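Local coordinates for protein sulfite reductase [ferredoxin] (Mycobacterium tuberculosis, PDB 1ZJ8) that reduces sulfite to sulfide with electrons from ferredoxin, using one siroheme and one [4Fe-4S] cluster per subunit, at residues R177-S182 with Y219-S224; Q227-E232 with F386-K391; N234-I239 with L252-G257. One frame throughout, in Å; residues are numbered along the deposited sequence.

Interaction 1: R177-S182 with Y219-S224; sequences RVVLGS and YKTAIS. With SRM (siroheme), chain E.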
loop_
_atom_site.group_PDB
_atom_site.type_symbol
_atom_site.label_atom_id
_atom_site.label_comp_id
_atom_site.label_asym_id
_atom_site.label_seq_id
_atom_site.Cartn_x
_atom_site.Cartn_y
_atom_site.Cartn_z
ATOM N N ARG A 177 -0.436 3.065 10.364
ATOM C CA ARG A 177 -1.286 2.355 9.421
ATOM C C ARG A 177 -1.000 0.875 9.578
ATOM O O ARG A 177 -0.179 0.500 10.409
ATOM C CB ARG A 177 -0.987 2.824 7.988
ATOM C CG ARG A 177 -1.076 4.344 7.784
ATOM C CD ARG A 177 -2.439 4.848 8.258
ATOM N NE ARG A 177 -2.703 6.252 7.957
ATOM C CZ ARG A 177 -3.061 6.723 6.766
ATOM N NH1 ARG A 177 -3.170 5.923 5.695
ATOM N NH2 ARG A 177 -3.283 8.026 6.640
ATOM N N VAL A 178 -1.678 0.042 8.784
ATOM C CA VAL A 178 -1.347 -1.388 8.689
ATOM C C VAL A 178 0.152 -1.690 8.800
ATOM O O VAL A 178 0.978 -1.056 8.166
ATOM C CB VAL A 178 -1.768 -2.019 7.327
ATOM C CG1 VAL A 178 -3.112 -2.669 7.410
ATOM C CG2 VAL A 178 -1.701 -1.009 6.215
ATOM N N VAL A 179 0.484 -2.699 9.581
ATOM C CA VAL A 179 1.814 -3.241 9.561
ATOM C C VAL A 179 1.865 -4.308 8.473
ATOM O O VAL A 179 1.092 -5.270 8.515
ATOM C CB VAL A 179 2.150 -3.934 10.895
ATOM C CG1 VAL A 179 3.609 -4.431 10.877
ATOM C CG2 VAL A 179 1.870 -3.012 12.089
ATOM N N LEU A 180 2.778 -4.153 7.515
ATOM C CA LEU A 180 2.906 -5.138 6.434
ATOM C C LEU A 180 3.612 -6.420 6.930
ATOM O O LEU A 180 4.446 -6.378 7.842
ATOM C CB LEU A 180 3.616 -4.528 5.221
ATOM C CG LEU A 180 3.120 -3.171 4.676
ATOM C CD1 LEU A 180 3.913 -2.767 3.419
ATOM C CD2 LEU A 180 1.645 -3.193 4.383
ATOM N N GLY A 181 3.253 -7.556 6.330
ATOM C CA GLY A 181 3.936 -8.828 6.591
ATOM C C GLY A 181 4.079 -9.704 5.354
ATOM O O GLY A 181 3.301 -9.574 4.403
ATOM N N SER A 182 5.073 -10.595 5.362
ATOM C CA SER A 182 5.198 -11.592 4.305
ATOM C C SER A 182 3.912 -12.392 4.192
ATOM O O SER A 182 3.450 -12.992 5.185
ATOM C CB SER A 182 6.329 -12.579 4.580
ATOM O OG SER A 182 6.198 -13.732 3.768
ATOM N N TYR A 219 1.982 6.984 9.310
ATOM C CA TYR A 219 3.169 6.204 9.673
ATOM C C TYR A 219 3.039 4.747 9.228
ATOM O O TYR A 219 2.195 4.006 9.720
ATOM C CB TYR A 219 3.333 6.246 11.179
ATOM C CG TYR A 219 4.597 5.645 11.754
ATOM C CD1 TYR A 219 5.778 6.340 11.724
ATOM C CD2 TYR A 219 4.577 4.418 12.399
ATOM C CE1 TYR A 219 6.924 5.823 12.291
ATOM C CE2 TYR A 219 5.719 3.896 12.977
ATOM C CZ TYR A 219 6.900 4.609 12.925
ATOM O OH TYR A 219 8.061 4.121 13.496
ATOM N N LYS A 220 3.908 4.348 8.310
ATOM C CA LYS A 220 3.806 3.081 7.621
ATOM C C LYS A 220 4.931 2.136 8.039
ATOM O O LYS A 220 6.121 2.507 8.029
ATOM C CB LYS A 220 3.855 3.313 6.102
ATOM C CG LYS A 220 2.575 3.877 5.546
ATOM C CD LYS A 220 2.693 4.277 4.080
ATOM C CE LYS A 220 1.314 4.711 3.557
ATOM N NZ LYS A 220 1.326 5.471 2.271
ATOM N N THR A 221 4.540 0.899 8.332
ATOM C CA THR A 221 5.448 -0.088 8.870
ATOM C C THR A 221 5.420 -1.395 8.054
ATOM O O THR A 221 4.346 -1.867 7.621
ATOM C CB THR A 221 5.119 -0.345 10.356
ATOM O OG1 THR A 221 5.352 0.857 11.101
ATOM C CG2 THR A 221 5.965 -1.461 10.936
ATOM N N ALA A 222 6.609 -1.980 7.874
ATOM C CA ALA A 222 6.750 -3.271 7.234
ATOM C C ALA A 222 7.667 -4.227 8.028
ATOM O O ALA A 222 8.786 -3.861 8.388
ATOM C CB ALA A 222 7.274 -3.066 5.855
ATOM N N ILE A 223 7.193 -5.454 8.281
ATOM C CA ILE A 223 7.978 -6.470 9.004
ATOM C C ILE A 223 7.922 -7.858 8.329
ATOM O O ILE A 223 6.840 -8.443 8.255
ATOM C CB ILE A 223 7.483 -6.598 10.454
ATOM C CG1 ILE A 223 7.718 -5.289 11.216
ATOM C CG2 ILE A 223 8.199 -7.742 11.167
ATOM C CD1 ILE A 223 7.109 -5.272 12.578
ATOM N N SER A 224 9.074 -8.392 7.887
ATOM C CA SER A 224 9.106 -9.689 7.187
ATOM C C SER A 224 10.495 -10.347 7.177
ATOM O O SER A 224 11.507 -9.666 7.115
ATOM C CB SER A 224 8.601 -9.521 5.737
ATOM O OG SER A 224 8.751 -10.698 4.948
HETATM FE FE SRM E . -2.721 6.317 -0.156
HETATM C CHA SRM E . -4.261 9.339 0.249
HETATM C CHB SRM E . -5.392 5.198 -1.838
HETATM C CHC SRM E . -1.268 3.425 -0.497
HETATM C CHD SRM E . 0.315 7.914 -0.561
HETATM N NA SRM E . -4.549 7.044 -0.517
HETATM C C1A SRM E . -5.052 8.249 -0.169
HETATM C C2A SRM E . -6.544 8.333 -0.270
HETATM C CMA SRM E . -7.152 8.105 1.079
HETATM C CDA SRM E . -7.011 9.590 -0.949
HETATM C CEA SRM E . -7.580 10.706 -0.131
HETATM O O3A SRM E . -6.857 11.257 0.705
HETATM O O4A SRM E . -8.756 11.072 -0.280
HETATM C C3A SRM E . -6.814 7.187 -1.186
HETATM C CAA SRM E . -8.045 6.410 -0.860
HETATM C CBA SRM E . -9.113 7.098 -1.667
HETATM C CCA SRM E . -10.166 6.127 -2.095
HETATM O O1A SRM E . -9.819 4.988 -2.474
HETATM O O2A SRM E . -11.367 6.485 -2.038
HETATM C C4A SRM E . -5.535 6.421 -1.171
HETATM N NB SRM E . -3.314 4.590 -0.885
HETATM C C1B SRM E . -4.441 4.237 -1.508
HETATM C C2B SRM E . -4.583 2.767 -1.785
HETATM C CMB SRM E . -5.971 2.228 -1.580
HETATM C CDB SRM E . -4.201 2.546 -3.210
HETATM C CEB SRM E . -4.270 1.161 -3.749
HETATM O O3B SRM E . -5.098 0.820 -4.620
HETATM O O4B SRM E . -3.468 0.349 -3.288
HETATM C C3B SRM E . -3.525 2.237 -0.840
HETATM C CAB SRM E . -4.095 2.006 0.535
HETATM C CBB SRM E . -3.318 0.977 1.298
HETATM C CCB SRM E . -3.768 0.943 2.730
HETATM O O1B SRM E . -4.505 0.049 3.137
HETATM O O2B SRM E . -3.388 1.787 3.536
HETATM C C4B SRM E . -2.646 3.452 -0.719
HETATM N NC SRM E . -0.909 5.796 -0.580
HETATM C C1C SRM E . -0.436 4.535 -0.503
HETATM C C2C SRM E . 0.912 4.426 -0.813
HETATM C CDC SRM E . 1.730 3.211 -1.094
HETATM C CEC SRM E . 2.374 2.447 -0.003
HETATM O O3C SRM E . 2.093 2.701 1.190
HETATM O O4C SRM E . 3.189 1.584 -0.360
HETATM C C3C SRM E . 1.316 5.726 -0.876
HETATM C CAC SRM E . 2.748 6.025 -1.177
HETATM C CBC SRM E . 3.823 5.726 -0.154
HETATM C CCC SRM E . 3.837 6.837 0.881
HETATM O O1C SRM E . 2.894 6.951 1.710
HETATM O O2C SRM E . 4.810 7.634 0.844
HETATM C C4C SRM E . 0.225 6.530 -0.667
HETATM N ND SRM E . -2.056 8.198 0.182
HETATM C C1D SRM E . -0.852 8.625 -0.231
HETATM C C2D SRM E . -0.874 10.029 -0.325
HETATM C CAD SRM E . 0.368 10.883 -0.138
HETATM C CBD SRM E . 0.684 11.397 1.232
HETATM C CCD SRM E . 1.948 12.140 1.560
HETATM O O1D SRM E . 2.740 11.583 2.352
HETATM O O2D SRM E . 2.196 13.268 1.054
HETATM C C3D SRM E . -2.145 10.428 0.051
HETATM C CDD SRM E . -2.514 11.805 0.533
HETATM C CED SRM E . -2.198 12.302 1.926
HETATM O O3D SRM E . -1.835 11.531 2.815
HETATM O O4D SRM E . -2.294 13.503 2.215
HETATM C C4D SRM E . -2.865 9.286 0.364
HETATM O O HOH W 1 5.900 -10.794 7.992
#

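Interaction 2: Q227-E232 with F386-K391; sequences QDVAHE and FTPYQK. With SRM (siroheme), chain E.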
loop_
_atom_site.group_PDB
_atom_site.type_symbol
_atom_site.label_atom_id
_atom_site.label_comp_id
_atom_site.label_asym_id
_atom_site.label_seq_id
_atom_site.Cartn_x
_atom_site.Cartn_y
_atom_site.Cartn_z
ATOM N N GLN A 227 12.228 -10.105 1.697
ATOM C CA GLN A 227 12.045 -8.754 1.138
ATOM C C GLN A 227 10.863 -8.765 0.159
ATOM O O GLN A 227 11.069 -8.597 -1.036
ATOM C CB GLN A 227 13.312 -8.281 0.399
ATOM C CG GLN A 227 14.595 -8.135 1.245
ATOM C CD GLN A 227 15.859 -8.127 0.356
ATOM O OE1 GLN A 227 16.029 -7.233 -0.471
ATOM N NE2 GLN A 227 16.721 -9.125 0.516
ATOM N N ASP A 228 9.646 -8.996 0.673
ATOM C CA ASP A 228 8.412 -9.018 -0.146
ATOM C C ASP A 228 7.399 -7.963 0.295
ATOM O O ASP A 228 6.208 -8.088 0.022
ATOM C CB ASP A 228 7.767 -10.409 -0.125
ATOM C CG ASP A 228 7.454 -10.897 1.279
ATOM O OD1 ASP A 228 7.458 -10.080 2.226
ATOM O OD2 ASP A 228 7.230 -12.114 1.433
ATOM N N VAL A 229 7.885 -6.920 0.970
ATOM C CA VAL A 229 7.034 -5.895 1.590
ATOM C C VAL A 229 7.490 -4.451 1.282
ATOM O O VAL A 229 7.261 -3.524 2.062
ATOM C CB VAL A 229 6.956 -6.104 3.146
ATOM C CG1 VAL A 229 6.294 -7.433 3.496
ATOM C CG2 VAL A 229 8.341 -6.020 3.788
ATOM N N ALA A 230 8.115 -4.248 0.137
ATOM C CA ALA A 230 8.441 -2.903 -0.337
ATOM C C ALA A 230 8.935 -2.062 0.825
ATOM O O ALA A 230 8.411 -0.986 1.103
ATOM C CB ALA A 230 7.211 -2.252 -1.000
ATOM N N HIS A 231 9.943 -2.563 1.517
ATOM C CA HIS A 231 10.357 -1.941 2.763
ATOM C C HIS A 231 11.044 -0.627 2.529
ATOM O O HIS A 231 10.856 0.316 3.292
ATOM C CB HIS A 231 11.272 -2.859 3.547
ATOM C CG HIS A 231 12.532 -3.236 2.829
ATOM N ND1 HIS A 231 13.760 -2.695 3.150
ATOM C CD2 HIS A 231 12.765 -4.144 1.857
ATOM C CE1 HIS A 231 14.691 -3.243 2.391
ATOM N NE2 HIS A 231 14.116 -4.132 1.606
ATOM N N GLU A 232 11.804 -0.559 1.443
ATOM C CA GLU A 232 12.595 0.605 1.114
ATOM C C GLU A 232 11.793 1.910 1.122
ATOM O O GLU A 232 12.379 2.982 1.240
ATOM C CB GLU A 232 13.268 0.387 -0.247
ATOM C CG GLU A 232 14.374 -0.709 -0.242
ATOM C CD GLU A 232 14.021 -2.000 -1.004
ATOM O OE1 GLU A 232 12.874 -2.491 -0.902
ATOM O OE2 GLU A 232 14.924 -2.536 -1.695
ATOM N N PHE A 386 -3.633 -11.284 1.983
ATOM C CA PHE A 386 -3.530 -10.267 0.944
ATOM C C PHE A 386 -2.067 -9.831 0.790
ATOM O O PHE A 386 -1.299 -9.954 1.736
ATOM C CB PHE A 386 -4.402 -9.041 1.279
ATOM C CG PHE A 386 -5.900 -9.328 1.387
ATOM C CD1 PHE A 386 -6.542 -10.180 0.483
ATOM C CD2 PHE A 386 -6.667 -8.700 2.366
ATOM C CE1 PHE A 386 -7.924 -10.443 0.584
ATOM C CE2 PHE A 386 -8.031 -8.946 2.467
ATOM C CZ PHE A 386 -8.665 -9.823 1.570
ATOM N N THR A 387 -1.714 -9.284 -0.376
ATOM C CA THR A 387 -0.311 -9.035 -0.796
ATOM C C THR A 387 -0.022 -7.541 -0.867
ATOM O O THR A 387 -0.902 -6.750 -1.160
ATOM C CB THR A 387 -0.057 -9.666 -2.206
ATOM O OG1 THR A 387 -0.354 -11.063 -2.140
ATOM C CG2 THR A 387 1.380 -9.524 -2.729
ATOM N N PRO A 388 1.206 -7.122 -0.550
ATOM C CA PRO A 388 1.524 -5.719 -0.857
ATOM C C PRO A 388 1.619 -5.365 -2.347
ATOM O O PRO A 388 2.058 -4.267 -2.672
ATOM C CB PRO A 388 2.861 -5.490 -0.131
ATOM C CG PRO A 388 2.991 -6.664 0.849
ATOM C CD PRO A 388 2.294 -7.798 0.193
ATOM N N TYR A 389 1.171 -6.247 -3.235
ATOM C CA TYR A 389 1.129 -5.967 -4.676
ATOM C C TYR A 389 -0.276 -6.186 -5.221
ATOM O O TYR A 389 -0.455 -6.459 -6.419
ATOM C CB TYR A 389 2.188 -6.796 -5.397
ATOM C CG TYR A 389 3.573 -6.278 -5.057
ATOM C CD1 TYR A 389 4.289 -6.807 -3.984
ATOM C CD2 TYR A 389 4.135 -5.203 -5.765
ATOM C CE1 TYR A 389 5.530 -6.303 -3.647
ATOM C CE2 TYR A 389 5.376 -4.703 -5.435
ATOM C CZ TYR A 389 6.069 -5.255 -4.380
ATOM O OH TYR A 389 7.309 -4.765 -4.033
ATOM N N GLN A 390 -1.250 -6.043 -4.308
ATOM C CA GLN A 390 -2.686 -6.098 -4.581
ATOM C C GLN A 390 -3.136 -7.472 -5.086
ATOM O O GLN A 390 -3.974 -7.579 -5.997
ATOM C CB GLN A 390 -3.111 -5.024 -5.583
ATOM C CG GLN A 390 -2.588 -3.647 -5.328
ATOM C CD GLN A 390 -2.826 -2.742 -6.517
ATOM O OE1 GLN A 390 -2.616 -3.147 -7.669
ATOM N NE2 GLN A 390 -3.279 -1.518 -6.257
ATOM N N LYS A 391 -2.573 -8.513 -4.482
ATOM C CA LYS A 391 -2.833 -9.892 -4.874
ATOM C C LYS A 391 -3.299 -10.679 -3.668
ATOM O O LYS A 391 -3.331 -10.154 -2.553
ATOM C CB LYS A 391 -1.577 -10.495 -5.507
ATOM C CG LYS A 391 -1.358 -10.020 -6.980
ATOM C CD LYS A 391 -0.095 -9.204 -7.202
ATOM C CE LYS A 391 0.012 -8.610 -8.633
ATOM N NZ LYS A 391 -0.588 -7.267 -8.878
HETATM FE FE SRM E . -2.721 6.317 -0.156
HETATM C CHA SRM E . -4.261 9.339 0.249
HETATM C CHB SRM E . -5.392 5.198 -1.838
HETATM C CHC SRM E . -1.268 3.425 -0.497
HETATM C CHD SRM E . 0.315 7.914 -0.561
HETATM N NA SRM E . -4.549 7.044 -0.517
HETATM C C1A SRM E . -5.052 8.249 -0.169
HETATM C C2A SRM E . -6.544 8.333 -0.270
HETATM C CMA SRM E . -7.152 8.105 1.079
HETATM C CDA SRM E . -7.011 9.590 -0.949
HETATM C CEA SRM E . -7.580 10.706 -0.131
HETATM O O3A SRM E . -6.857 11.257 0.705
HETATM O O4A SRM E . -8.756 11.072 -0.280
HETATM C C3A SRM E . -6.814 7.187 -1.186
HETATM C CAA SRM E . -8.045 6.410 -0.860
HETATM C CBA SRM E . -9.113 7.098 -1.667
HETATM C CCA SRM E . -10.166 6.127 -2.095
HETATM O O1A SRM E . -9.819 4.988 -2.474
HETATM O O2A SRM E . -11.367 6.485 -2.038
HETATM C C4A SRM E . -5.535 6.421 -1.171
HETATM N NB SRM E . -3.314 4.590 -0.885
HETATM C C1B SRM E . -4.441 4.237 -1.508
HETATM C C2B SRM E . -4.583 2.767 -1.785
HETATM C CMB SRM E . -5.971 2.228 -1.580
HETATM C CDB SRM E . -4.201 2.546 -3.210
HETATM C CEB SRM E . -4.270 1.161 -3.749
HETATM O O3B SRM E . -5.098 0.820 -4.620
HETATM O O4B SRM E . -3.468 0.349 -3.288
HETATM C C3B SRM E . -3.525 2.237 -0.840
HETATM C CAB SRM E . -4.095 2.006 0.535
HETATM C CBB SRM E . -3.318 0.977 1.298
HETATM C CCB SRM E . -3.768 0.943 2.730
HETATM O O1B SRM E . -4.505 0.049 3.137
HETATM O O2B SRM E . -3.388 1.787 3.536
HETATM C C4B SRM E . -2.646 3.452 -0.719
HETATM N NC SRM E . -0.909 5.796 -0.580
HETATM C C1C SRM E . -0.436 4.535 -0.503
HETATM C C2C SRM E . 0.912 4.426 -0.813
HETATM C CDC SRM E . 1.730 3.211 -1.094
HETATM C CEC SRM E . 2.374 2.447 -0.003
HETATM O O3C SRM E . 2.093 2.701 1.190
HETATM O O4C SRM E . 3.189 1.584 -0.360
HETATM C C3C SRM E . 1.316 5.726 -0.876
HETATM C CAC SRM E . 2.748 6.025 -1.177
HETATM C CBC SRM E . 3.823 5.726 -0.154
HETATM C CCC SRM E . 3.837 6.837 0.881
HETATM O O1C SRM E . 2.894 6.951 1.710
HETATM O O2C SRM E . 4.810 7.634 0.844
HETATM C C4C SRM E . 0.225 6.530 -0.667
HETATM N ND SRM E . -2.056 8.198 0.182
HETATM C C1D SRM E . -0.852 8.625 -0.231
HETATM C C2D SRM E . -0.874 10.029 -0.325
HETATM C CAD SRM E . 0.368 10.883 -0.138
HETATM C CBD SRM E . 0.684 11.397 1.232
HETATM C CCD SRM E . 1.948 12.140 1.560
HETATM O O1D SRM E . 2.740 11.583 2.352
HETATM O O2D SRM E . 2.196 13.268 1.054
HETATM C C3D SRM E . -2.145 10.428 0.051
HETATM C CDD SRM E . -2.514 11.805 0.533
HETATM C CED SRM E . -2.198 12.302 1.926
HETATM O O3D SRM E . -1.835 11.531 2.815
HETATM O O4D SRM E . -2.294 13.503 2.215
HETATM C C4D SRM E . -2.865 9.286 0.364
#

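Interaction 3: N234-I239 with L252-G257; sequences NDVAFI and LWVGGG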
loop_
_atom_site.group_PDB
_atom_site.type_symbol
_atom_site.label_atom_id
_atom_site.label_comp_id
_atom_site.label_asym_id
_atom_site.label_seq_id
_atom_site.Cartn_x
_atom_site.Cartn_y
_atom_site.Cartn_z
ATOM N N ASN A 234 8.873 2.380 3.254
ATOM C CA ASN A 234 8.090 2.477 4.497
ATOM C C ASN A 234 8.794 3.433 5.507
ATOM O O ASN A 234 9.999 3.646 5.428
ATOM C CB ASN A 234 7.882 1.060 5.096
ATOM C CG ASN A 234 6.740 0.271 4.410
ATOM O OD1 ASN A 234 5.584 0.432 4.760
ATOM N ND2 ASN A 234 7.079 -0.614 3.472
ATOM N N ASP A 235 8.040 4.027 6.427
ATOM C CA ASP A 235 8.634 4.885 7.457
ATOM C C ASP A 235 9.591 4.112 8.331
ATOM O O ASP A 235 10.587 4.657 8.798
ATOM C CB ASP A 235 7.561 5.480 8.358
ATOM C CG ASP A 235 6.649 6.416 7.618
ATOM O OD1 ASP A 235 7.099 7.545 7.304
ATOM O OD2 ASP A 235 5.490 6.017 7.338
ATOM N N VAL A 236 9.266 2.847 8.575
ATOM C CA VAL A 236 10.102 1.976 9.408
ATOM C C VAL A 236 9.968 0.527 8.923
ATOM O O VAL A 236 8.873 0.074 8.608
ATOM C CB VAL A 236 9.747 2.098 10.940
ATOM C CG1 VAL A 236 8.326 1.631 11.233
ATOM C CG2 VAL A 236 10.750 1.316 11.799
ATOM N N ALA A 237 11.082 -0.191 8.844
ATOM C CA ALA A 237 11.052 -1.570 8.364
ATOM C C ALA A 237 11.985 -2.492 9.159
ATOM O O ALA A 237 13.117 -2.120 9.501
ATOM C CB ALA A 237 11.379 -1.615 6.889
ATOM N N PHE A 238 11.482 -3.684 9.478
ATOM C CA PHE A 238 12.281 -4.725 10.119
ATOM C C PHE A 238 12.343 -5.908 9.150
ATOM O O PHE A 238 11.349 -6.610 8.952
ATOM C CB PHE A 238 11.651 -5.151 11.446
ATOM C CG PHE A 238 11.579 -4.055 12.479
ATOM C CD1 PHE A 238 10.606 -3.066 12.403
ATOM C CD2 PHE A 238 12.460 -4.037 13.551
ATOM C CE1 PHE A 238 10.527 -2.057 13.372
ATOM C CE2 PHE A 238 12.390 -3.048 14.515
ATOM C CZ PHE A 238 11.418 -2.053 14.426
ATOM N N ILE A 239 13.494 -6.111 8.521
ATOM C CA ILE A 239 13.619 -7.116 7.468
ATOM C C ILE A 239 14.640 -8.164 7.893
ATOM O O ILE A 239 15.731 -7.823 8.311
ATOM C CB ILE A 239 14.008 -6.459 6.112
ATOM C CG1 ILE A 239 12.799 -5.968 5.281
ATOM C CG2 ILE A 239 14.719 -7.472 5.232
ATOM C CD1 ILE A 239 11.520 -5.647 5.996
ATOM N N LEU A 252 17.142 -3.140 10.730
ATOM C CA LEU A 252 16.246 -2.000 10.901
ATOM C C LEU A 252 16.484 -0.970 9.822
ATOM O O LEU A 252 17.619 -0.543 9.609
ATOM C CB LEU A 252 16.452 -1.362 12.274
ATOM C CG LEU A 252 15.667 -0.090 12.616
ATOM C CD1 LEU A 252 14.189 -0.243 12.345
ATOM C CD2 LEU A 252 15.883 0.327 14.073
ATOM N N TRP A 253 15.404 -0.597 9.135
ATOM C CA TRP A 253 15.400 0.455 8.137
ATOM C C TRP A 253 14.448 1.560 8.600
ATOM O O TRP A 253 13.431 1.287 9.261
ATOM C CB TRP A 253 14.921 -0.094 6.794
ATOM C CG TRP A 253 15.876 -1.021 6.109
ATOM C CD1 TRP A 253 16.370 -2.166 6.596
ATOM C CD2 TRP A 253 16.432 -0.866 4.795
ATOM N NE1 TRP A 253 17.220 -2.748 5.683
ATOM C CE2 TRP A 253 17.265 -1.977 4.563
ATOM C CE3 TRP A 253 16.321 0.116 3.802
ATOM C CZ2 TRP A 253 17.983 -2.156 3.381
ATOM C CZ3 TRP A 253 17.032 -0.064 2.611
ATOM C CH2 TRP A 253 17.854 -1.199 2.416
ATOM N N VAL A 254 14.767 2.798 8.218
ATOM C CA VAL A 254 13.994 3.963 8.601
ATOM C C VAL A 254 14.064 5.028 7.492
ATOM O O VAL A 254 15.068 5.100 6.754
ATOM C CB VAL A 254 14.523 4.500 9.965
ATOM C CG1 VAL A 254 14.520 6.025 10.031
ATOM C CG2 VAL A 254 13.714 3.907 11.129
ATOM N N GLY A 255 12.998 5.833 7.369
ATOM C CA GLY A 255 13.027 7.099 6.589
ATOM C C GLY A 255 12.439 7.114 5.179
ATOM O O GLY A 255 12.847 7.927 4.352
ATOM N N GLY A 256 11.457 6.248 4.911
ATOM C CA GLY A 256 10.976 6.004 3.543
ATOM C C GLY A 256 9.659 6.657 3.200
ATOM O O GLY A 256 8.896 7.019 4.089
ATOM N N GLY A 257 9.397 6.800 1.902
ATOM C CA GLY A 257 8.153 7.415 1.414
ATOM C C GLY A 257 8.274 7.848 -0.034
ATOM O O GLY A 257 9.384 8.129 -0.503
#

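Interaction 1: R177-S182 with Y219-S224
R177, near the start of its strand, is tied to Y219: its backbone N donates to Y219 O at 2.9 Å, while its CB and CG pack alongside the same carbonyl. A bend at chi2 carries the guanidinium away from this pairing, and NE is taken up by G173 O. V178 turns its carbonyl to R141, and the strand is only loosely bonded here. At V179, CG1 stands anti to the backbone N (chi1 -177°), which lays it beside T221 CG2 at 3.8 Å with the two side chains pointing the same way; the same methyl also reaches I223 CD1. L180 carries the firm part of the pairing. It is the partner of A222 in a parallel bridge, and its N bonds nearly straight to T221 O (2.8 Å, 175° at the hydrogen), whereas its O receives I223 N at 2.9 Å. Its side chain lies on the other side of the sheet from V179, with CB 4.0 Å from A222 CB and CG beside T221 O. Beyond it, G181 CA makes a C-H...O contact of 3.4 Å with I223 O. At S182 the direct backbone bond gives way to a water, which accepts from S182 N (2.8 Å) and donates to I223 O. S182 CB packs against S224 OG, but the two hydroxyls bond elsewhere: S182 OG to L184 N and D228, S224 OG to L226 O and D228. K220 extends toward the siroheme carboxylates, where the modelled place of its NZ is doubtful. This is the parallel pair of a beta-alpha-beta crossover: V179 and I223 meet the connecting helix 196-206, Y219 and I223 touch helix 277-291, and strand 236-243 flanks 219-224 on its far side from 177-181.

Interaction 2: Q227-E232 with F386-K391
P388 lays the CG corner of its pyrrolidine ring against the turn at D228 and V229, 3.6 Å from D228 O and 4.2 Å from V229 CA. V229 CB points away from the 386-391 loop, yet V229 CG1 still comes within 4.3 Å of P388 CG. The next residue widens the patch. With CG anti to its carbonyl carbon (chi1 -70°), Y389 swings its ring toward the other loop and presents an edge to D228 O, which lies near the ring plane, 4.1 Å from CE1. The phenol end continues to A230, where OH approaches CB at 3.9 Å; the A230 methyl is directed toward the 386-391 loop. The two loops therefore meet through van der Waals packing: P388 on D228 O and V229, the Y389 edge by D228 O, and its OH by the A230 methyl. Polar groups nearby are held by other parts of the chain: the D228 carboxylate bonds to H342, and R480 makes a cation-pi contact with Y389 while donating to P388 O. Within 386-391, Q390 N bonds to T387 O at 3.2 Å, helping to shape the turn. Q390 NE2 bonds to A427 O and lies 3.4 Å from siroheme O3B, so this loop borders the cofactor pocket. One loop links the parallel strands 219-224 and 236-243, and V229 packs on both; the other joins strands 384-386 and 392-397 of a separate antiparallel sheet and rests, through Y389 and Q390, on M426 of strand 425-427.

Interaction 3: N234-I239 with L252-G257
L252 CD1 sits over one face of the F238 ring, 4.0 Å from the centroid and 17° off the normal, a CH-pi contact displaced toward the rim at CZ and CE2. With L252 CG anti to its own backbone N (chi1 176°), chi2 then turns CD1 toward this ring and toward V236 CG2, at 3.8 Å. V254 CG2 reaches the same V236 methyl at 4.0 Å, completing an apolar row on this side of the hairpin. On the reverse side A237 CB meets W253 CB, and the indole, edge toward A237 O, receives H231 in an edge-to-face contact; its NE1 bonds to D251. Between these layers A237 and W253 form the antiparallel hydrogen-bonded pair: W253 N reaches A237 O in the carbonyl plane at 2.8 Å, and A237 N returns to W253 O at 2.8 Å from above the W253 carbonyl plane. Beyond the last bridge, backbone bonds continue into the glycine loop. G255 N donates to D235 O at 3.0 Å, also from above the carbonyl plane, while G256 N makes just a weak, bent bond of 124° to N234 O. The acidic and amide side chains turn outward from the pairing: D235 OD2 forms a salt bridge with R301 and accepts K220 N, and N234 OD1 accepts from R141. R301 itself bonds to the siroheme, and G257 touches it. Paired main chain and apolar packing thus fix the hairpin, whereas at the polar end D235 and N234 are bonded to groups near the cofactor, consistent with D235 positioning a siroheme-binding arginine.

All three contacts are buried, but they differ in what they join. Interactions 1 and 3 build one mixed sheet: strand 219-224 of interaction 1 and strand 236-243 of interaction 3 are neighbours, bonded through A222 O and F238 N, so parallel pairing passes directly into an antiparallel hairpin. Interaction 2 lacks such a ladder and buries far less surface; it sets a loop of this sheet against a loop from another, bringing together distant parts of the chain. The 227-232 loop packs on the sheet that interactions 1 and 3 share. Each pair of segments includes a residue of the siroheme pocket: K220, Q390 and G257 respectively.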